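Local structure of Cbm77-rfpl (Ruminococcus flavefaciens, 5FU5) at residues S19-I24 against I54-P59; N7-F12 against L108-Y113. The protein probably binds plant cell-wall pectin as a family 77 carbohydrate-binding module of the Ruminococcus flavefaciens cellulosome. All coordinates share one frame; numbering follows the deposited sequence. Where two conformers were deposited one is given.

Along the chain the four segments come in the order 7-12, 19-24, 54-59, 108-113, so interaction 2 pairs the outer two and interaction 1 the inner two. Their centres lie about 10 Å apart, and both belong to the curled antiparallel sheet system of the module: interaction 1 joins strands 23-29 and 53-58, interaction 2 joins strands 4-11 and 107-116. The two touch directly. Y22 OH of interaction 1 lies 2.7 Å from Y8 O of interaction 2, a probable hydrogen bond, and the F56 and Y113 rings meet with planes at about 45°. Aromatic packing and this polar link together tie the first and last strands of the chain to the strands between them.

Interaction 1 of 2, residues S19-I24 against I54-P59; sequences SSFYTI and ISFTAP
The rings of F21 and Y22 converge on F56 in different ways. Y22 turns an edge toward the F56 face, offset, with planes at 65° and centroids 5.4 Å apart; its CE1 lies over that face. F21 is more nearly parallel to F56, at 29°, but slid so far that overlap is slight, and the nearest carbons are F21 CE2 and F56 CD2 at 3.6 Å. With CG anti to the backbone N (chi1 -177°), F21 also sets CD2 over the centre of the Y22 ring, 3.5 Å above its plane. P59 CD meets the F21 edge at CE1, and Y8 stacks on F21 from strand 4-11. Beside this cluster, I54 CG2 packs on Y22 CD1 at 3.9 Å. The backbones pair at T23 and S55, joined by T23 N to S55 O (2.8 Å) and S55 N to T23 O (2.9 Å). Beyond that pair a water takes over, donating to F21 O and accepting from T57 N. On the loop side S19 OG accepts from Y22 N at 3.0 Å, which probably steadies the turn from which both rings project. This is an ST motif leading into an antiparallel strand pair, with an aromatic cluster at its end.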
ATOM      1  N   SER A  19      11.425  -5.133  -2.892  1.00 18.67           N
ATOM      2  CA  SER A  19      10.705  -4.762  -4.115  1.00 19.03           C
ATOM      3  C   SER A  19      11.593  -3.958  -5.034  1.00 20.35           C
ATOM      4  O   SER A  19      12.370  -3.148  -4.543  1.00 25.58           O
ATOM      5  CB  SER A  19       9.474  -3.932  -3.758  1.00 20.63           C
ATOM      6  OG  SER A  19       8.745  -3.576  -4.906  1.00 20.42           O
ATOM      7  N   SER A  20      11.476  -4.170  -6.365  1.00 23.74           N
ATOM      8  CA  SER A  20      12.149  -3.285  -7.323  1.00 27.05           C
ATOM      9  C   SER A  20      11.309  -2.040  -7.607  1.00 22.18           C
ATOM     10  O   SER A  20      11.856  -0.990  -7.837  1.00 35.07           O
ATOM     11  CB  SER A  20      12.505  -4.008  -8.630  1.00 31.27           C
ATOM     12  OG  SER A  20      11.401  -4.722  -9.109  1.00 37.91           O
ATOM     13  N   PHE A  21       9.981  -2.165  -7.564  1.00 20.84           N
ATOM     14  CA  PHE A  21       9.080  -1.078  -7.915  1.00 19.19           C
ATOM     15  C   PHE A  21       8.891  -0.111  -6.712  1.00 17.33           C
ATOM     16  O   PHE A  21       8.929   1.118  -6.895  1.00 20.32           O
ATOM     17  CB  PHE A  21       7.731  -1.628  -8.374  1.00 19.12           C
ATOM     18  CG  PHE A  21       6.756  -0.570  -8.836  1.00 17.98           C
ATOM     19  CD1 PHE A  21       6.795  -0.132 -10.147  1.00 21.38           C
ATOM     20  CD2 PHE A  21       5.776  -0.091  -7.986  1.00 18.95           C
ATOM     21  CE1 PHE A  21       5.897   0.801 -10.608  1.00 21.86           C
ATOM     22  CE2 PHE A  21       4.859   0.851  -8.435  1.00 18.79           C
ATOM     23  CZ  PHE A  21       4.929   1.297  -9.736  1.00 18.66           C
ATOM     24  N   TYR A  22       8.651  -0.670  -5.535  1.00 17.01           N
ATOM     25  CA  TYR A  22       8.475   0.110  -4.319  1.00 15.77           C
ATOM     26  C   TYR A  22       9.766   0.200  -3.554  1.00 18.54           C
ATOM     27  O   TYR A  22      10.474  -0.782  -3.402  1.00 20.76           O
ATOM     28  CB  TYR A  22       7.400  -0.477  -3.449  1.00 16.65           C
ATOM     29  CG  TYR A  22       6.036  -0.638  -4.103  1.00 15.83           C
ATOM     30  CD1 TYR A  22       5.139   0.437  -4.163  1.00 16.52           C
ATOM     31  CD2 TYR A  22       5.609  -1.847  -4.691  1.00 15.53           C
ATOM     32  CE1 TYR A  22       3.897   0.312  -4.747  1.00 17.04           C
ATOM     33  CE2 TYR A  22       4.375  -1.970  -5.270  1.00 16.18           C
ATOM     34  CZ  TYR A  22       3.504  -0.885  -5.306  1.00 17.05           C
ATOM     35  OH  TYR A  22       2.257  -0.982  -5.861  1.00 17.95           O
ATOM     36  N   THR A  23      10.091   1.382  -3.073  1.00 16.94           N
ATOM     37  CA  THR A  23      11.197   1.578  -2.141  1.00 17.09           C
ATOM     38  C   THR A  23      10.600   1.713  -0.756  1.00 17.10           C
ATOM     39  O   THR A  23       9.949   2.723  -0.451  1.00 17.92           O
ATOM     40  CB  THR A  23      12.049   2.772  -2.523  1.00 19.92           C
ATOM     41  OG1 THR A  23      12.589   2.564  -3.840  1.00 23.18           O
ATOM     42  CG2 THR A  23      13.155   2.976  -1.534  1.00 22.64           C
ATOM     43  N   ILE A  24      10.756   0.673   0.060  1.00 16.64           N
ATOM     44  CA  ILE A  24      10.084   0.556   1.349  1.00 15.53           C
ATOM     45  C   ILE A  24      11.057   0.787   2.463  1.00 16.58           C
ATOM     46  O   ILE A  24      12.046   0.057   2.605  1.00 20.60           O
ATOM     47  CB  ILE A  24       9.432  -0.881   1.468  1.00 18.18           C
ATOM     48  CG1 ILE A  24       8.431  -1.103   0.325  1.00 18.25           C
ATOM     49  CG2 ILE A  24       8.726  -1.030   2.808  1.00 20.15           C
ATOM     50  CD1 ILE A  24       8.066  -2.547   0.071  1.00 20.26           C
ATOM     51  N   ILE A  54       6.961   4.654   1.839  1.00 17.11           N
ATOM     52  CA  ILE A  54       6.998   3.818   0.622  1.00 16.62           C
ATOM     53  C   ILE A  54       6.970   4.784  -0.554  1.00 16.71           C
ATOM     54  O   ILE A  54       6.006   5.591  -0.685  1.00 19.11           O
ATOM     55  CB  ILE A  54       5.802   2.876   0.541  1.00 18.24           C
ATOM     56  CG1 ILE A  54       5.729   1.972   1.765  1.00 20.50           C
ATOM     57  CG2 ILE A  54       5.867   2.072  -0.737  1.00 17.97           C
ATOM     58  CD1 ILE A  54       4.335   1.521   2.052  1.00 25.44           C
ATOM     59  N   SER A  55       8.011   4.725  -1.391  1.00 16.93           N
ATOM     60  CA  SER A  55       8.083   5.513  -2.592  0.50 18.31           C
ATOM     61  C   SER A  55       8.017   4.645  -3.836  1.00 17.16           C
ATOM     62  O   SER A  55       8.456   3.500  -3.825  1.00 18.42           O
ATOM     63  CB  SER A  55       9.377   6.296  -2.581  0.50 20.19           C
ATOM     64  OG  SER A  55       9.434   7.076  -1.406  0.50 24.16           O
ATOM     65  N   PHE A  56       7.486   5.208  -4.901  1.00 17.01           N
ATOM     66  CA  PHE A  56       7.425   4.576  -6.215  1.00 17.92           C
ATOM     67  C   PHE A  56       7.169   5.636  -7.259  1.00 18.56           C
ATOM     68  O   PHE A  56       6.674   6.726  -6.938  1.00 19.70           O
ATOM     69  CB  PHE A  56       6.376   3.487  -6.286  1.00 16.42           C
ATOM     70  CG  PHE A  56       4.953   3.961  -6.125  1.00 16.47           C
ATOM     71  CD1 PHE A  56       4.438   4.193  -4.864  1.00 16.86           C
ATOM     72  CD2 PHE A  56       4.133   4.166  -7.227  1.00 17.27           C
ATOM     73  CE1 PHE A  56       3.110   4.577  -4.701  1.00 17.85           C
ATOM     74  CE2 PHE A  56       2.805   4.587  -7.061  1.00 17.31           C
ATOM     75  CZ  PHE A  56       2.312   4.805  -5.809  1.00 17.66           C
ATOM     76  N   THR A  57       7.467   5.282  -8.507  1.00 18.56           N
ATOM     77  CA  THR A  57       7.180   6.102  -9.663  1.00 18.87           C
ATOM     78  C   THR A  57       6.115   5.395 -10.499  1.00 17.30           C
ATOM     79  O   THR A  57       6.320   4.287 -11.002  1.00 21.11           O
ATOM     80  CB  THR A  57       8.442   6.420 -10.474  1.00 21.16           C
ATOM     81  OG1 THR A  57       9.394   7.111  -9.669  1.00 23.85           O
ATOM     82  CG2 THR A  57       8.096   7.332 -11.691  1.00 22.98           C
ATOM     83  N   ALA A  58       4.927   6.008 -10.558  1.00 17.69           N
ATOM     84  CA  ALA A  58       3.851   5.535 -11.399  1.00 17.97           C
ATOM     85  C   ALA A  58       4.255   5.741 -12.835  1.00 17.52           C
ATOM     86  O   ALA A  58       4.520   6.875 -13.229  1.00 19.60           O
ATOM     87  CB  ALA A  58       2.534   6.275 -11.116  1.00 19.14           C
ATOM     88  N   PRO A  59       4.276   4.666 -13.656  1.00 19.44           N
ATOM     89  CA  PRO A  59       4.656   4.853 -15.054  1.00 20.77           C
ATOM     90  C   PRO A  59       3.573   5.475 -15.955  1.00 20.00           C
ATOM     91  O   PRO A  59       3.873   5.958 -17.057  1.00 22.01           O
ATOM     92  CB  PRO A  59       4.956   3.438 -15.512  1.00 21.39           C
ATOM     93  CG  PRO A  59       4.188   2.557 -14.633  1.00 23.38           C
ATOM     94  CD  PRO A  59       4.074   3.253 -13.325  1.00 19.18           C
TER
HETATM   95  O   HOH W   1       8.712   2.732  -9.128  1.00 29.14           O
HETATM   96  O   HOH W   2      10.781   5.084   0.931  1.00 29.65           O

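Interaction 2 of 2, residues N7-F12 against L108-Y113; sequences NYVHDF and LFYMEY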
ATOM      1  N   ASN A   7       0.093  -4.135 -13.336  1.00 18.03           N
ATOM      2  CA  ASN A   7      -0.338  -4.204 -11.939  1.00 18.48           C
ATOM      3  C   ASN A   7       0.937  -4.521 -11.161  1.00 19.44           C
ATOM      4  O   ASN A   7       1.497  -5.643 -11.311  1.00 21.19           O
ATOM      5  CB  ASN A   7      -1.359  -5.295 -11.757  1.00 20.56           C
ATOM      6  CG  ASN A   7      -2.609  -5.019 -12.501  1.00 28.64           C
ATOM      7  OD1 ASN A   7      -3.413  -4.183 -12.066  1.00 38.41           O
ATOM      8  ND2 ASN A   7      -2.759  -5.617 -13.690  1.00 36.15           N
ATOM      9  N   TYR A   8       1.398  -3.570 -10.348  1.00 16.02           N
ATOM     10  CA  TYR A   8       2.635  -3.682  -9.577  1.00 16.22           C
ATOM     11  C   TYR A   8       2.230  -3.962  -8.147  1.00 15.82           C
ATOM     12  O   TYR A   8       1.648  -3.103  -7.472  1.00 18.07           O
ATOM     13  CB  TYR A   8       3.465  -2.410  -9.698  1.00 17.12           C
ATOM     14  CG  TYR A   8       3.741  -2.047 -11.139  1.00 17.61           C
ATOM     15  CD1 TYR A   8       2.834  -1.282 -11.906  1.00 19.77           C
ATOM     16  CD2 TYR A   8       4.905  -2.498 -11.779  1.00 19.75           C
ATOM     17  CE1 TYR A   8       3.104  -0.954 -13.232  1.00 19.28           C
ATOM     18  CE2 TYR A   8       5.176  -2.174 -13.099  1.00 21.80           C
ATOM     19  CZ  TYR A   8       4.276  -1.396 -13.831  1.00 22.05           C
ATOM     20  OH  TYR A   8       4.495  -1.059 -15.147  1.00 22.70           O
ATOM     21  N   VAL A   9       2.535  -5.176  -7.684  1.00 16.95           N
ATOM     22  CA  VAL A   9       1.993  -5.740  -6.473  0.50 16.74           C
ATOM     23  C   VAL A   9       3.090  -5.939  -5.442  1.00 16.84           C
ATOM     24  O   VAL A   9       4.218  -6.328  -5.812  1.00 22.78           O
ATOM     25  CB  VAL A   9       1.336  -7.083  -6.794  0.50 18.94           C
ATOM     26  CG1 VAL A   9       0.792  -7.757  -5.540  0.50 16.88           C
ATOM     27  CG2 VAL A   9       0.231  -6.881  -7.829  0.50 20.24           C
ATOM     28  N   HIS A  10       2.766  -5.733  -4.168  1.00 15.23           N
ATOM     29  CA  HIS A  10       3.665  -6.084  -3.093  1.00 15.93           C
ATOM     30  C   HIS A  10       2.905  -6.729  -1.963  1.00 16.77           C
ATOM     31  O   HIS A  10       2.025  -6.101  -1.361  1.00 16.21           O
ATOM     32  CB  HIS A  10       4.446  -4.900  -2.557  1.00 17.24           C
ATOM     33  CG  HIS A  10       5.502  -5.319  -1.593  1.00 17.53           C
ATOM     34  ND1 HIS A  10       6.645  -5.989  -1.995  1.00 18.40           N
ATOM     35  CD2 HIS A  10       5.535  -5.289  -0.247  1.00 16.32           C
ATOM     36  CE1 HIS A  10       7.335  -6.328  -0.925  1.00 16.80           C
ATOM     37  NE2 HIS A  10       6.690  -5.926   0.146  1.00 15.45           N
ATOM     38  N   ASP A  11       3.299  -7.983  -1.648  1.00 15.71           N
ATOM     39  CA  ASP A  11       2.727  -8.771  -0.591  1.00 15.42           C
ATOM     40  C   ASP A  11       3.757  -8.778   0.533  1.00 16.17           C
ATOM     41  O   ASP A  11       4.903  -9.322   0.373  1.00 17.28           O
ATOM     42  CB  ASP A  11       2.444 -10.182  -1.156  1.00 19.31           C
ATOM     43  CG  ASP A  11       1.976 -11.177  -0.154  1.00 20.27           C
ATOM     44  OD1 ASP A  11       2.160 -11.006   1.054  1.00 20.59           O
ATOM     45  OD2 ASP A  11       1.447 -12.248  -0.617  1.00 27.08           O
ATOM     46  N   PHE A  12       3.436  -8.118   1.658  1.00 16.90           N
ATOM     47  CA  PHE A  12       4.373  -8.037   2.760  1.00 17.05           C
ATOM     48  C   PHE A  12       4.666  -9.340   3.497  1.00 17.32           C
ATOM     49  O   PHE A  12       5.687  -9.438   4.168  1.00 20.65           O
ATOM     50  CB  PHE A  12       3.932  -6.938   3.776  1.00 16.65           C
ATOM     51  CG  PHE A  12       4.123  -5.539   3.258  1.00 15.85           C
ATOM     52  CD1 PHE A  12       5.341  -4.861   3.358  1.00 16.69           C
ATOM     53  CD2 PHE A  12       3.065  -4.897   2.631  1.00 16.98           C
ATOM     54  CE1 PHE A  12       5.460  -3.569   2.846  1.00 18.12           C
ATOM     55  CE2 PHE A  12       3.209  -3.634   2.140  1.00 17.34           C
ATOM     56  CZ  PHE A  12       4.403  -2.970   2.235  1.00 18.54           C
ATOM     57  N   LEU A 108      -0.148  -2.229   7.459  1.00 16.55           N
ATOM     58  CA  LEU A 108      -0.296  -2.417   6.027  1.00 15.06           C
ATOM     59  C   LEU A 108       0.124  -3.845   5.582  1.00 14.47           C
ATOM     60  O   LEU A 108       1.257  -4.255   5.850  1.00 15.72           O
ATOM     61  CB  LEU A 108       0.536  -1.372   5.294  1.00 15.78           C
ATOM     62  CG  LEU A 108       0.533  -1.398   3.744  1.00 15.18           C
ATOM     63  CD1 LEU A 108      -0.871  -1.179   3.189  1.00 17.33           C
ATOM     64  CD2 LEU A 108       1.536  -0.438   3.175  1.00 16.86           C
ATOM     65  N   PHE A 109      -0.772  -4.536   4.882  1.00 14.55           N
ATOM     66  CA  PHE A 109      -0.510  -5.947   4.486  1.00 15.72           C
ATOM     67  C   PHE A 109      -0.290  -6.213   3.003  1.00 14.94           C
ATOM     68  O   PHE A 109       0.350  -7.212   2.621  1.00 16.15           O
ATOM     69  CB  PHE A 109      -1.628  -6.844   5.014  1.00 15.92           C
ATOM     70  CG  PHE A 109      -1.639  -7.006   6.513  1.00 16.10           C
ATOM     71  CD1 PHE A 109      -2.117  -6.004   7.352  1.00 16.11           C
ATOM     72  CD2 PHE A 109      -1.225  -8.173   7.122  1.00 18.09           C
ATOM     73  CE1 PHE A 109      -2.106  -6.146   8.713  1.00 17.69           C
ATOM     74  CE2 PHE A 109      -1.262  -8.327   8.483  1.00 18.94           C
ATOM     75  CZ  PHE A 109      -1.704  -7.326   9.298  1.00 17.39           C
ATOM     76  N   TYR A 110      -0.805  -5.360   2.139  1.00 16.38           N
ATOM     77  CA  TYR A 110      -0.773  -5.591   0.692  1.00 15.67           C
ATOM     78  C   TYR A 110      -0.903  -4.268  -0.019  1.00 15.93           C
ATOM     79  O   TYR A 110      -1.631  -3.383   0.453  1.00 16.41           O
ATOM     80  CB  TYR A 110      -1.924  -6.539   0.295  1.00 16.85           C
ATOM     81  CG  TYR A 110      -1.870  -7.066  -1.155  1.00 19.76           C
ATOM     82  CD1 TYR A 110      -1.024  -8.101  -1.522  1.00 29.81           C
ATOM     83  CD2 TYR A 110      -2.698  -6.507  -2.131  1.00 26.09           C
ATOM     84  CE1 TYR A 110      -1.015  -8.545  -2.829  1.00 37.17           C
ATOM     85  CE2 TYR A 110      -2.684  -6.919  -3.434  1.00 29.30           C
ATOM     86  CZ  TYR A 110      -1.873  -7.941  -3.783  1.00 32.76           C
ATOM     87  OH  TYR A 110      -1.917  -8.313  -5.117  1.00 44.10           O
ATOM     88  N   MET A 111      -0.248  -4.150  -1.155  1.00 15.29           N
ATOM     89  CA  MET A 111      -0.485  -3.000  -1.991  0.50 15.85           C
ATOM     90  C   MET A 111      -0.334  -3.307  -3.457  1.00 15.72           C
ATOM     91  O   MET A 111       0.360  -4.261  -3.854  1.00 16.70           O
ATOM     92  CB  MET A 111       0.365  -1.816  -1.550  0.50 21.56           C
ATOM     93  CG  MET A 111       1.844  -1.973  -1.676  0.50 19.47           C
ATOM     94  SD  MET A 111       2.783  -0.543  -1.076  0.50 21.28           S
ATOM     95  CE  MET A 111       4.312  -1.444  -1.168  0.50 14.14           C
ATOM     96  N   GLU A 112      -1.095  -2.554  -4.260  1.00 15.81           N
ATOM     97  CA  GLU A 112      -1.103  -2.694  -5.699  0.50 17.17           C
ATOM     98  C   GLU A 112      -1.206  -1.338  -6.354  1.00 17.00           C
ATOM     99  O   GLU A 112      -1.924  -0.485  -5.868  1.00 18.54           O
ATOM    100  CB  GLU A 112      -2.280  -3.561  -6.169  0.50 21.61           C
ATOM    101  CG  GLU A 112      -2.613  -3.288  -7.616  0.50 28.20           C
ATOM    102  CD  GLU A 112      -3.493  -4.295  -8.262  0.50 35.42           C
ATOM    103  OE1 GLU A 112      -4.226  -5.029  -7.551  0.50 43.87           O
ATOM    104  OE2 GLU A 112      -3.415  -4.325  -9.501  0.50 40.82           O
ATOM    105  N   TYR A 113      -0.489  -1.162  -7.456  1.00 14.67           N
ATOM    106  CA  TYR A 113      -0.644   0.004  -8.302  1.00 15.55           C
ATOM    107  C   TYR A 113      -1.036  -0.510  -9.674  1.00 17.84           C
ATOM    108  O   TYR A 113      -0.266  -1.240 -10.297  1.00 18.72           O
ATOM    109  CB  TYR A 113       0.626   0.884  -8.385  1.00 16.63           C
ATOM    110  CG  TYR A 113       0.344   2.118  -9.172  1.00 15.83           C
ATOM    111  CD1 TYR A 113      -0.522   3.092  -8.646  1.00 16.65           C
ATOM    112  CD2 TYR A 113       0.786   2.283 -10.476  1.00 16.73           C
ATOM    113  CE1 TYR A 113      -0.869   4.207  -9.382  1.00 17.09           C
ATOM    114  CE2 TYR A 113       0.419   3.405 -11.233  1.00 17.28           C
ATOM    115  CZ  TYR A 113      -0.397   4.387 -10.631  1.00 16.17           C
ATOM    116  OH  TYR A 113      -0.777   5.496 -11.345  1.00 17.17           O
TER
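Strands 7-11 and 108-113 run antiparallel, their axes 169° apart and 4.6 Å at closest approach, with Y8-Y113 and H10-M111 as hydrogen-bonded pairs. In the latter, H10 N to M111 O is 2.8 Å and M111 N to H10 O is 3.0 Å. F12 N adds a weak bond to F109 O. Just past strand 7-11, the F12 ring packs against H10, L108 and M111. H10 CD2 lies over the centre of the F12 ring, 3.4 Å above its plane, while F12 CE2 reaches L108 CD2 at 3.8 Å and F12 CZ reaches M111 CE at 3.7 Å. In one of its two conformers M111 has CG between its backbone N and carbonyl carbon (chi1 65°), and its extended chain carries CE to H10 CB, also at 3.7 Å. H10 NE2 is bonded to G16 O, which helps hold the imidazole's orientation. Y8 CD1 lies at the edge of the Y113 ring, near its plane. On the sheet face opposite Y8 and H10, D11 CB meets Y110 CD1 at 4.1 Å, and D11 OD1 accepts from A14 N, N-capping helix 12-15. Opposite V67, F109 and Y110 form a classic beta bulge, within an antiparallel pairing of the module's N- and C-terminal strands.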